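Local coordinates for periplasmic binding protein component of an ABC type zinc uptake transporter (Synechocystis sp., PDB 1PQ4) that probably captures zinc in the periplasm and delivers it to an ABC transporter for uptake, at residues A[240-246]-A[262-268]; A[190-194]-A[233-238]; A[6-10]-A[62-66]; A[199-203]-A[277-281]. One frame throughout, in Å; residues are numbered along the deposited sequence.

Interaction 1: A[240-246]-A[262-268]; sequences MVFGETQ and GVELLDP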
loop_
_atom_site.group_PDB
_atom_site.type_symbol
_atom_site.label_atom_id
_atom_site.label_comp_id
_atom_site.label_asym_id
_atom_site.label_seq_id
_atom_site.Cartn_x
_atom_site.Cartn_y
_atom_site.Cartn_z
ATOM N N MET A 240 7.655 -13.091 16.321
ATOM C CA MET A 240 8.216 -11.867 15.830
ATOM C C MET A 240 7.183 -10.786 15.902
ATOM O O MET A 240 5.984 -11.068 15.851
ATOM C CB MET A 240 8.633 -12.085 14.389
ATOM C CG MET A 240 9.567 -11.070 13.830
ATOM S SD MET A 240 11.216 -11.615 14.195
ATOM C CE MET A 240 11.152 -13.287 13.478
ATOM N N VAL A 241 7.628 -9.550 16.050
ATOM C CA VAL A 241 6.674 -8.454 16.088
ATOM C C VAL A 241 7.139 -7.531 14.980
ATOM O O VAL A 241 8.338 -7.243 14.870
ATOM C CB VAL A 241 6.674 -7.703 17.433
ATOM C CG1 VAL A 241 5.674 -6.565 17.381
ATOM C CG2 VAL A 241 6.321 -8.679 18.557
ATOM N N PHE A 242 6.207 -7.109 14.125
ATOM C CA PHE A 242 6.596 -6.257 13.028
ATOM C C PHE A 242 6.248 -4.818 13.310
ATOM O O PHE A 242 5.273 -4.526 13.978
ATOM C CB PHE A 242 5.899 -6.707 11.762
ATOM C CG PHE A 242 6.297 -8.059 11.333
ATOM C CD1 PHE A 242 5.467 -9.150 11.575
ATOM C CD2 PHE A 242 7.513 -8.257 10.701
ATOM C CE1 PHE A 242 5.846 -10.436 11.189
ATOM C CE2 PHE A 242 7.901 -9.563 10.298
ATOM C CZ PHE A 242 7.061 -10.638 10.548
ATOM N N GLY A 243 7.089 -3.933 12.809
ATOM C CA GLY A 243 6.838 -2.505 12.955
ATOM C C GLY A 243 6.949 -1.997 11.531
ATOM O O GLY A 243 7.245 -2.751 10.606
ATOM N N GLU A 244 6.714 -0.723 11.339
ATOM C CA GLU A 244 6.779 -0.150 10.002
ATOM C C GLU A 244 7.714 1.038 10.070
ATOM O O GLU A 244 7.766 1.734 11.100
ATOM C CB GLU A 244 5.364 0.281 9.567
ATOM C CG GLU A 244 4.616 -0.817 8.921
ATOM C CD GLU A 244 3.433 -1.315 9.721
ATOM O OE1 GLU A 244 3.509 -1.288 10.984
ATOM O OE2 GLU A 244 2.443 -1.748 9.058
ATOM N N THR A 245 8.450 1.276 8.987
ATOM C CA THR A 245 9.417 2.386 8.955
ATOM C C THR A 245 8.822 3.745 9.171
ATOM O O THR A 245 9.481 4.616 9.704
ATOM C CB THR A 245 10.153 2.528 7.598
ATOM O OG1 THR A 245 9.795 1.447 6.708
ATOM C CG2 THR A 245 11.642 2.559 7.836
ATOM N N GLN A 246 7.576 3.929 8.736
ATOM C CA GLN A 246 6.938 5.244 8.845
ATOM C C GLN A 246 6.377 5.555 10.218
ATOM O O GLN A 246 5.890 6.645 10.438
ATOM C CB GLN A 246 5.814 5.381 7.792
ATOM C CG GLN A 246 6.311 5.260 6.347
ATOM C CD GLN A 246 6.527 3.802 5.903
ATOM O OE1 GLN A 246 7.115 3.528 4.831
ATOM N NE2 GLN A 246 6.048 2.862 6.722
ATOM N N GLY A 262 11.384 -11.390 18.253
ATOM C CA GLY A 262 12.325 -10.499 17.584
ATOM C C GLY A 262 11.516 -9.334 16.931
ATOM O O GLY A 262 10.283 -9.356 16.999
ATOM N N VAL A 263 12.182 -8.344 16.326
ATOM C CA VAL A 263 11.508 -7.179 15.716
ATOM C C VAL A 263 11.935 -6.964 14.267
ATOM O O VAL A 263 13.119 -6.782 13.983
ATOM C CB VAL A 263 11.845 -5.882 16.480
ATOM C CG1 VAL A 263 11.364 -4.667 15.704
ATOM C CG2 VAL A 263 11.170 -5.899 17.853
ATOM N N GLU A 264 10.984 -6.979 13.336
ATOM C CA GLU A 264 11.328 -6.779 11.910
ATOM C C GLU A 264 10.501 -5.634 11.364
ATOM O O GLU A 264 9.440 -5.330 11.923
ATOM C CB GLU A 264 10.980 -8.020 11.084
ATOM C CG GLU A 264 11.908 -9.190 11.290
ATOM C CD GLU A 264 12.943 -9.317 10.195
ATOM O OE1 GLU A 264 13.458 -8.277 9.715
ATOM O OE2 GLU A 264 13.247 -10.469 9.824
ATOM N N LEU A 265 10.989 -5.014 10.294
ATOM C CA LEU A 265 10.297 -3.911 9.653
ATOM C C LEU A 265 9.565 -4.375 8.418
ATOM O O LEU A 265 10.062 -5.221 7.670
ATOM C CB LEU A 265 11.269 -2.832 9.207
ATOM C CG LEU A 265 11.917 -1.978 10.298
ATOM C CD1 LEU A 265 12.680 -0.813 9.671
ATOM C CD2 LEU A 265 10.830 -1.471 11.217
ATOM N N LEU A 266 8.364 -3.850 8.212
ATOM C CA LEU A 266 7.639 -4.159 6.966
ATOM C C LEU A 266 7.469 -2.745 6.402
ATOM O O LEU A 266 7.294 -1.778 7.170
ATOM C CB LEU A 266 6.276 -4.806 7.236
ATOM C CG LEU A 266 6.289 -6.167 7.908
ATOM C CD1 LEU A 266 4.850 -6.732 7.984
ATOM C CD2 LEU A 266 7.182 -7.124 7.117
ATOM N N ASP A 267 7.597 -2.580 5.102
ATOM C CA ASP A 267 7.466 -1.243 4.532
ATOM C C ASP A 267 6.257 -1.231 3.583
ATOM O O ASP A 267 6.347 -1.709 2.448
ATOM C CB ASP A 267 8.699 -0.888 3.720
ATOM C CG ASP A 267 8.674 0.538 3.259
ATOM O OD1 ASP A 267 7.605 1.210 3.414
ATOM O OD2 ASP A 267 9.718 0.987 2.730
ATOM N N PRO A 268 5.121 -0.723 4.041
ATOM C CA PRO A 268 3.959 -0.702 3.125
ATOM C C PRO A 268 4.120 0.287 1.954
ATOM O O PRO A 268 3.373 0.210 0.974
ATOM C CB PRO A 268 2.798 -0.335 4.052
ATOM C CG PRO A 268 3.459 0.604 5.037
ATOM C CD PRO A 268 4.782 -0.161 5.362
#

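Interaction 2: A[190-194]-A[233-238]; sequences QRKFI and AKENNL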
loop_
_atom_site.group_PDB
_atom_site.type_symbol
_atom_site.label_atom_id
_atom_site.label_comp_id
_atom_site.label_asym_id
_atom_site.label_seq_id
_atom_site.Cartn_x
_atom_site.Cartn_y
_atom_site.Cartn_z
ATOM N N GLN A 190 0.678 -21.275 11.674
ATOM C CA GLN A 190 0.366 -20.056 12.413
ATOM C C GLN A 190 -0.006 -19.016 11.352
ATOM O O GLN A 190 0.800 -18.643 10.482
ATOM C CB GLN A 190 1.581 -19.591 13.245
ATOM C CG GLN A 190 1.415 -18.227 13.973
ATOM C CD GLN A 190 0.162 -18.165 14.842
ATOM O OE1 GLN A 190 -0.886 -17.688 14.414
ATOM N NE2 GLN A 190 0.268 -18.663 16.073
ATOM N N ARG A 191 -1.239 -18.558 11.413
ATOM C CA ARG A 191 -1.705 -17.610 10.402
ATOM C C ARG A 191 -1.714 -16.167 10.886
ATOM O O ARG A 191 -1.941 -15.233 10.124
ATOM C CB ARG A 191 -3.133 -17.982 10.016
ATOM C CG ARG A 191 -3.333 -18.121 8.577
ATOM C CD ARG A 191 -3.497 -19.563 8.229
ATOM N NE ARG A 191 -2.325 -20.148 7.626
ATOM C CZ ARG A 191 -1.818 -19.850 6.431
ATOM N NH1 ARG A 191 -2.332 -18.927 5.624
ATOM N NH2 ARG A 191 -0.803 -20.564 6.011
ATOM N N LYS A 192 -1.450 -15.988 12.158
ATOM C CA LYS A 192 -1.496 -14.662 12.762
ATOM C C LYS A 192 -0.165 -13.918 12.741
ATOM O O LYS A 192 0.883 -14.563 12.844
ATOM C CB LYS A 192 -1.945 -14.830 14.213
ATOM C CG LYS A 192 -3.259 -15.588 14.341
ATOM C CD LYS A 192 -3.712 -15.731 15.796
ATOM C CE LYS A 192 -4.996 -16.561 15.863
ATOM N NZ LYS A 192 -5.636 -16.560 17.201
ATOM N N PHE A 193 -0.187 -12.586 12.547
ATOM C CA PHE A 193 1.067 -11.786 12.635
ATOM C C PHE A 193 0.702 -10.450 13.280
ATOM O O PHE A 193 -0.406 -9.945 13.112
ATOM C CB PHE A 193 1.827 -11.600 11.295
ATOM C CG PHE A 193 1.085 -10.825 10.233
ATOM C CD1 PHE A 193 1.509 -9.553 9.871
ATOM C CD2 PHE A 193 -0.022 -11.390 9.559
ATOM C CE1 PHE A 193 0.870 -8.840 8.857
ATOM C CE2 PHE A 193 -0.687 -10.676 8.523
ATOM C CZ PHE A 193 -0.233 -9.403 8.178
ATOM N N ILE A 194 1.616 -9.904 14.073
ATOM C CA ILE A 194 1.349 -8.633 14.776
ATOM C C ILE A 194 2.145 -7.567 14.097
ATOM O O ILE A 194 3.322 -7.746 13.844
ATOM C CB ILE A 194 1.841 -8.670 16.222
ATOM C CG1 ILE A 194 1.284 -9.884 16.918
ATOM C CG2 ILE A 194 1.420 -7.401 16.960
ATOM C CD1 ILE A 194 1.804 -10.060 18.369
ATOM N N ALA A 233 -0.541 -12.155 22.258
ATOM C CA ALA A 233 0.666 -12.583 21.581
ATOM C C ALA A 233 1.298 -13.788 22.264
ATOM O O ALA A 233 1.877 -14.665 21.598
ATOM C CB ALA A 233 1.657 -11.417 21.528
ATOM N N LYS A 234 1.209 -13.821 23.595
ATOM C CA LYS A 234 1.773 -14.940 24.344
ATOM C C LYS A 234 0.913 -16.174 24.071
ATOM O O LYS A 234 1.435 -17.226 23.703
ATOM C CB LYS A 234 1.795 -14.626 25.846
ATOM N N GLU A 235 -0.403 -16.023 24.218
ATOM C CA GLU A 235 -1.339 -17.130 24.017
ATOM C C GLU A 235 -1.332 -17.713 22.606
ATOM O O GLU A 235 -1.939 -18.751 22.374
ATOM C CB GLU A 235 -2.743 -16.687 24.372
ATOM N N ASN A 236 -0.656 -17.043 21.671
ATOM C CA ASN A 236 -0.578 -17.508 20.287
ATOM C C ASN A 236 0.853 -17.857 19.901
ATOM O O ASN A 236 1.149 -18.106 18.738
ATOM C CB ASN A 236 -1.132 -16.441 19.323
ATOM C CG ASN A 236 -2.653 -16.449 19.246
ATOM O OD1 ASN A 236 -3.252 -17.326 18.612
ATOM N ND2 ASN A 236 -3.288 -15.476 19.894
ATOM N N ASN A 237 1.748 -17.883 20.877
ATOM C CA ASN A 237 3.146 -18.206 20.602
ATOM C C ASN A 237 3.785 -17.410 19.464
ATOM O O ASN A 237 4.611 -17.957 18.723
ATOM C CB ASN A 237 3.298 -19.698 20.276
ATOM C CG ASN A 237 2.940 -20.585 21.436
ATOM O OD1 ASN A 237 3.686 -20.686 22.407
ATOM N ND2 ASN A 237 1.778 -21.233 21.350
ATOM N N LEU A 238 3.458 -16.126 19.323
ATOM C CA LEU A 238 4.068 -15.357 18.227
ATOM C C LEU A 238 5.590 -15.163 18.414
ATOM O O LEU A 238 6.076 -14.884 19.501
ATOM C CB LEU A 238 3.331 -14.029 18.045
ATOM C CG LEU A 238 1.846 -14.283 17.730
ATOM C CD1 LEU A 238 1.120 -12.967 17.629
ATOM C CD2 LEU A 238 1.695 -15.083 16.420
#

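Interaction 3: A[6-10]-A[62-66]; sequences TVSIP and FEQPW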
loop_
_atom_site.group_PDB
_atom_site.type_symbol
_atom_site.label_atom_id
_atom_site.label_comp_id
_atom_site.label_asym_id
_atom_site.label_seq_id
_atom_site.Cartn_x
_atom_site.Cartn_y
_atom_site.Cartn_z
ATOM N N THR A 6 1.365 12.609 -11.695
ATOM C CA THR A 6 1.714 12.607 -10.300
ATOM C C THR A 6 0.890 11.541 -9.635
ATOM O O THR A 6 -0.326 11.321 -9.942
ATOM C CB THR A 6 1.435 14.004 -9.659
ATOM O OG1 THR A 6 2.309 14.978 -10.248
ATOM C CG2 THR A 6 1.731 13.966 -8.177
ATOM N N VAL A 7 1.529 10.825 -8.719
ATOM C CA VAL A 7 0.785 9.824 -7.978
ATOM C C VAL A 7 0.941 10.131 -6.485
ATOM O O VAL A 7 1.828 10.891 -6.097
ATOM C CB VAL A 7 1.295 8.393 -8.254
ATOM C CG1 VAL A 7 1.216 8.105 -9.775
ATOM C CG2 VAL A 7 2.739 8.261 -7.735
ATOM N N SER A 8 0.090 9.535 -5.670
ATOM C CA SER A 8 0.143 9.785 -4.234
ATOM C C SER A 8 1.303 9.130 -3.498
ATOM O O SER A 8 2.008 9.794 -2.760
ATOM C CB SER A 8 -1.160 9.334 -3.574
ATOM O OG SER A 8 -2.234 10.189 -3.945
ATOM N N ILE A 9 1.550 7.845 -3.754
ATOM C CA ILE A 9 2.588 7.154 -2.961
ATOM C C ILE A 9 3.551 6.387 -3.825
ATOM O O ILE A 9 3.232 6.041 -4.966
ATOM C CB ILE A 9 1.922 6.233 -1.905
ATOM C CG1 ILE A 9 0.884 5.321 -2.588
ATOM C CG2 ILE A 9 1.221 7.069 -0.854
ATOM C CD1 ILE A 9 0.465 4.103 -1.767
ATOM N N PRO A 10 4.767 6.109 -3.295
ATOM C CA PRO A 10 5.795 5.394 -4.056
ATOM C C PRO A 10 5.374 4.123 -4.794
ATOM O O PRO A 10 5.742 3.958 -5.954
ATOM C CB PRO A 10 6.942 5.132 -2.995
ATOM C CG PRO A 10 6.723 6.353 -2.008
ATOM C CD PRO A 10 5.206 6.434 -1.924
ATOM N N PHE A 62 -8.526 7.913 0.557
ATOM C CA PHE A 62 -7.106 8.088 0.944
ATOM C C PHE A 62 -6.605 9.540 0.832
ATOM O O PHE A 62 -5.874 10.023 1.691
ATOM C CB PHE A 62 -6.234 7.206 0.061
ATOM C CG PHE A 62 -4.806 7.156 0.495
ATOM C CD1 PHE A 62 -4.462 6.504 1.673
ATOM C CD2 PHE A 62 -3.810 7.664 -0.301
ATOM C CE1 PHE A 62 -3.116 6.333 2.044
ATOM C CE2 PHE A 62 -2.451 7.508 0.060
ATOM C CZ PHE A 62 -2.113 6.831 1.228
ATOM N N GLU A 63 -6.984 10.211 -0.245
ATOM C CA GLU A 63 -6.560 11.580 -0.538
ATOM C C GLU A 63 -7.539 12.680 -0.081
ATOM O O GLU A 63 -7.297 13.865 -0.335
ATOM C CB GLU A 63 -6.363 11.741 -2.043
ATOM C CG GLU A 63 -5.140 10.998 -2.656
ATOM C CD GLU A 63 -5.446 9.601 -3.149
ATOM O OE1 GLU A 63 -6.619 9.174 -3.084
ATOM O OE2 GLU A 63 -4.503 8.918 -3.630
ATOM N N GLN A 64 -8.631 12.283 0.569
ATOM C CA GLN A 64 -9.677 13.226 1.013
ATOM C C GLN A 64 -9.112 14.534 1.591
ATOM O O GLN A 64 -9.572 15.615 1.248
ATOM C CB GLN A 64 -10.622 12.548 2.063
ATOM N N PRO A 65 -8.105 14.443 2.466
ATOM C CA PRO A 65 -7.482 15.620 3.088
ATOM C C PRO A 65 -6.815 16.640 2.137
ATOM O O PRO A 65 -6.717 17.814 2.457
ATOM C CB PRO A 65 -6.438 15.009 4.016
ATOM C CG PRO A 65 -6.930 13.616 4.244
ATOM C CD PRO A 65 -7.461 13.209 2.934
ATOM N N TRP A 66 -6.345 16.184 0.990
ATOM C CA TRP A 66 -5.636 17.054 0.065
ATOM C C TRP A 66 -6.423 17.304 -1.180
ATOM O O TRP A 66 -5.978 18.088 -2.030
ATOM C CB TRP A 66 -4.331 16.403 -0.430
ATOM C CG TRP A 66 -3.652 15.532 0.527
ATOM C CD1 TRP A 66 -3.418 15.792 1.853
ATOM C CD2 TRP A 66 -3.095 14.238 0.262
ATOM N NE1 TRP A 66 -2.752 14.731 2.426
ATOM C CE2 TRP A 66 -2.540 13.767 1.474
ATOM C CE3 TRP A 66 -3.006 13.432 -0.886
ATOM C CZ2 TRP A 66 -1.899 12.522 1.576
ATOM C CZ3 TRP A 66 -2.367 12.195 -0.784
ATOM C CH2 TRP A 66 -1.821 11.755 0.440
#

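Interaction 4: A[199-203]-A[277-281]; sequences SWAYF and LKAVA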
loop_
_atom_site.group_PDB
_atom_site.type_symbol
_atom_site.label_atom_id
_atom_site.label_comp_id
_atom_site.label_asym_id
_atom_site.label_seq_id
_atom_site.Cartn_x
_atom_site.Cartn_y
_atom_site.Cartn_z
ATOM N N SER A 199 -1.760 -1.913 7.800
ATOM C CA SER A 199 -1.915 -1.611 6.394
ATOM C C SER A 199 -2.042 -2.892 5.587
ATOM O O SER A 199 -2.067 -2.848 4.352
ATOM C CB SER A 199 -0.701 -0.825 5.923
ATOM O OG SER A 199 0.450 -1.427 6.396
ATOM N N TRP A 200 -2.137 -4.037 6.261
ATOM C CA TRP A 200 -2.107 -5.302 5.521
ATOM C C TRP A 200 -3.412 -6.103 5.489
ATOM O O TRP A 200 -3.373 -7.318 5.251
ATOM C CB TRP A 200 -0.975 -6.210 6.092
ATOM C CG TRP A 200 0.362 -5.508 6.202
ATOM C CD1 TRP A 200 0.849 -4.802 7.279
ATOM C CD2 TRP A 200 1.314 -5.349 5.152
ATOM N NE1 TRP A 200 2.050 -4.203 6.951
ATOM C CE2 TRP A 200 2.354 -4.522 5.647
ATOM C CE3 TRP A 200 1.390 -5.823 3.833
ATOM C CZ2 TRP A 200 3.448 -4.156 4.866
ATOM C CZ3 TRP A 200 2.487 -5.462 3.054
ATOM C CH2 TRP A 200 3.503 -4.628 3.576
ATOM N N ALA A 201 -4.562 -5.454 5.703
ATOM C CA ALA A 201 -5.816 -6.230 5.728
ATOM C C ALA A 201 -6.134 -6.905 4.374
ATOM O O ALA A 201 -6.621 -8.016 4.331
ATOM C CB ALA A 201 -6.994 -5.303 6.153
ATOM N N TYR A 202 -5.878 -6.231 3.254
ATOM C CA TYR A 202 -6.198 -6.850 1.966
ATOM C C TYR A 202 -5.228 -7.978 1.668
ATOM O O TYR A 202 -5.598 -9.052 1.211
ATOM C CB TYR A 202 -6.155 -5.786 0.863
ATOM C CG TYR A 202 -7.301 -4.791 1.056
ATOM C CD1 TYR A 202 -8.606 -5.096 0.568
ATOM C CD2 TYR A 202 -7.093 -3.577 1.691
ATOM C CE1 TYR A 202 -9.654 -4.213 0.707
ATOM C CE2 TYR A 202 -8.156 -2.636 1.827
ATOM C CZ TYR A 202 -9.437 -2.975 1.322
ATOM O OH TYR A 202 -10.463 -2.033 1.357
ATOM N N PHE A 203 -3.958 -7.707 1.949
ATOM C CA PHE A 203 -2.902 -8.708 1.732
ATOM C C PHE A 203 -3.268 -9.916 2.573
ATOM O O PHE A 203 -3.241 -11.064 2.123
ATOM C CB PHE A 203 -1.542 -8.075 2.183
ATOM C CG PHE A 203 -0.398 -9.039 2.176
ATOM C CD1 PHE A 203 0.319 -9.266 1.019
ATOM C CD2 PHE A 203 -0.037 -9.707 3.346
ATOM C CE1 PHE A 203 1.413 -10.173 1.015
ATOM C CE2 PHE A 203 1.043 -10.599 3.354
ATOM C CZ PHE A 203 1.758 -10.828 2.184
ATOM N N LEU A 277 6.983 -7.048 -1.627
ATOM C CA LEU A 277 5.912 -7.945 -1.202
ATOM C C LEU A 277 6.441 -9.371 -0.967
ATOM O O LEU A 277 5.969 -10.060 -0.079
ATOM C CB LEU A 277 4.802 -8.014 -2.234
ATOM C CG LEU A 277 3.708 -6.987 -2.041
ATOM C CD1 LEU A 277 2.537 -7.385 -3.051
ATOM C CD2 LEU A 277 3.232 -7.012 -0.582
ATOM N N LYS A 278 7.386 -9.811 -1.790
ATOM C CA LYS A 278 7.936 -11.148 -1.581
ATOM C C LYS A 278 8.748 -11.164 -0.290
ATOM O O LYS A 278 8.686 -12.124 0.467
ATOM C CB LYS A 278 8.844 -11.569 -2.740
ATOM C CG LYS A 278 8.107 -11.719 -4.030
ATOM C CD LYS A 278 9.037 -12.224 -5.130
ATOM C CE LYS A 278 8.748 -11.534 -6.458
ATOM N NZ LYS A 278 9.347 -12.349 -7.541
ATOM N N ALA A 279 9.492 -10.096 -0.021
ATOM C CA ALA A 279 10.252 -10.054 1.242
ATOM C C ALA A 279 9.284 -10.084 2.418
ATOM O O ALA A 279 9.550 -10.738 3.443
ATOM C CB ALA A 279 11.137 -8.786 1.304
ATOM N N VAL A 280 8.150 -9.369 2.293
ATOM C CA VAL A 280 7.160 -9.350 3.370
ATOM C C VAL A 280 6.626 -10.732 3.666
ATOM O O VAL A 280 6.526 -11.167 4.845
ATOM C CB VAL A 280 5.947 -8.381 3.057
ATOM C CG1 VAL A 280 4.828 -8.571 4.084
ATOM C CG2 VAL A 280 6.453 -6.921 3.138
ATOM N N ALA A 281 6.300 -11.443 2.601
ATOM C CA ALA A 281 5.761 -12.785 2.752
ATOM C C ALA A 281 6.817 -13.716 3.421
ATOM O O ALA A 281 6.502 -14.509 4.314
ATOM C CB ALA A 281 5.359 -13.339 1.352
#

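Interaction 1: A[240-246]-A[262-268]
F242 and L266 point to the same face of the sheet, and with CG beside the backbone N in both (chi1 -64°) the two side chains meet there at a slant. The ring atom F242 CD2 lies 3.7 Å from L266 CG. E264, on the same face, sets its CB 3.5 Å from F242 CD2, and its CG comes 3.8 Å from M240 SD. M240 itself is folded back at chi2 (88°) and chi3, so that its CG sits over a face of the F242 ring, toward the rim, while SD hangs beside G262. Under these side chains the backbones run parallel, M240 beside G262 and G243 beside L265. V241 N donates to G262 O (2.8 Å) and E264 N to V241 O (3.1 Å); two further rungs, G243 N to E264 O and L266 N to G243 O, are both 2.9 Å. At the far end E244 CG packs against P268 CD at 3.6 Å, while its carboxylate is engaged by the backbone N of H197, a zinc ligand.

This is a right-handed beta-alpha-beta unit: strand 240-244, helix 250-259, strand 262-266. The connecting helix covers the V241 and V263 face, helix 273-288 lies against M240, F242 and L266, and strand 192-195 borders strand 240-244 through a backbone bond between F242 and I194.

Interaction 2: A[190-194]-A[233-238]
One face of the Q190 carboxamide carries the methyl L238 CD2, 3.8 Å from Q190 CD and almost directly above that carbon. In the plane of that amide, OE1 takes K192 N on a lone pair (2.9 Å), which fixes the way the flat group is turned. NE2 then faces the loop: N236 O is close by, but the angle is too poor for a hydrogen bond. The second carboxamide, that of N236, is crossed at about a right angle by the K192 chain. K192 is extended beyond CG, and its NZ gives a hydrogen bond of 2.9 Å to N236 OD1, arriving 32° out of the carbonyl plane rather than within it. N236 ND2 is held in turn by T232 O.

The loop that presents N236 is the end of helix 223-234, closed by a Schellman motif. N237, with positive phi, is the C-prime residue, L238 N reaches back to A233 O at 3.1 Å, and N237 N bonds to K234 O at 2.9 Å. The chain then leads into strand 240-244, alongside strand 192-195.

Next to the polar pairs, I194 points its CD1 at A233 CB and at the CD1 of L238; the modelled spacing to L238 is too short to trust in detail. The other branch of L238, CD2, touches K192 O at 3.7 Å, and I194 also packs on I214.

Interaction 3: A[6-10]-A[62-66]
S8, the residue most covered here, turns its hydroxyl toward the loop 62-66. Its CB points at the loop, and chi1 of -70° sets OG beside the backbone N, facing E63. OG donates at 2.6 Å to E63 OE2, which accepts on its anti lone pair, the one away from the other carboxylate oxygen. E63 OE2 also accepts from I58 N, while E63 OE1 takes G59 N, so the buried carboxylate is gripped by three donors and probably stays ionised. S8 OG is further hydrogen-bonded to Y55 OH. The indole of W66 brings its edge to the same hydroxyl, with CZ3 3.7 Å from S8 OG and in line with the ring plane; E63 CA lies over one face of that indole.

F62 offers its ring edge to this segment. The methyl I9 CG2 is 3.8 Å from F62 CE2, and S8 CB is near the same edge at 4.3 Å. I9 puts its longer branch CG1 between the backbone N and the carbonyl carbon (chi1 52°), which leaves CG2 to meet the phenyl ring. F62 also makes an edge-to-face pair with W135, and its side chain comes within about 4 Å of that of H37 and about 6 Å of the zinc ion, so the contact lies next to the metal site.

In the fold, segment 6-10 runs off the end of strand 3-7, which lies between strands 24-28 and 54-57 of a parallel sheet, while 62-66 forms the loop from strand 54-57 to helix 67-73, with W66 NE1 bonded to Y39 O.

Interaction 4: A[199-203]-A[277-281]
The two backbones stay well apart, the nearest CA pair being F203 and L277 at 9.3 Å, so side chains alone bridge segments 199-203 and 277-281. W200, in the N-cap position of helix 201-206, and F203, within its first turn, both reach toward helix 273-288. On that helix L277 and, three and four residues further on, V280 and A281 form one apolar stripe.

V280 works with both branches. Its CG1 lies over one face of the W200 indole, 4.0 Å above the plane and toward the rim, while CG2 touches W200 CH2 at 3.8 Å. The opposite face of the indole is taken by S199 OG, so the ring is sandwiched. L277 CD2 reaches the edge of the indole, 4.0 Å from W200 CZ3, and the same methyl is 4.0 Å from F203 CE1, filling the notch between the two aromatic rings. F203, whose CG is anti to the backbone N (chi1 173°), extends to place CZ 4.3 Å from V280 CG1, and at CZ the ring turns its edge to A281 CB. Every contact across is apolar; the indole NE1 is hydrogen-bonded to E244 OE2 instead, and F203 pairs edge-to-face with Y207.

A281 and F203 also touch helix 160-185, the long helix that in this family spans both lobes. The cluster is part of the hydrophobic core close to the zinc site: the W200 side chain lies about 7 Å from those of the ligands H133 and H197 and about 8 Å from the ion, consistent with a second-shell place in a solute-binding protein of this family.

Interactions 1, 2 and 4 form one connected block: F242 N, probably hydrogen-bonded to I194 O, joins 1 to 2, L266 packs on W200 to join 1 to 4, and F193 touches W200 to join 2 to 4. Interaction 3 stands apart, at the end of strand 3-7 of the four-stranded sheet, its nearest atoms about 6 Å from interaction 1, 8 Å from interaction 4 and 17 Å from interaction 2. Interactions 3 and 4 are buried, yet 4 is wholly apolar whereas 3 wraps a carboxylate in donors. Interactions 1 and 2 are only partly buried: 1 relies on strand-to-strand backbone bonds, and 2, farthest from the chain centre, mixes a lysine–asparagine bond with aliphatic contacts.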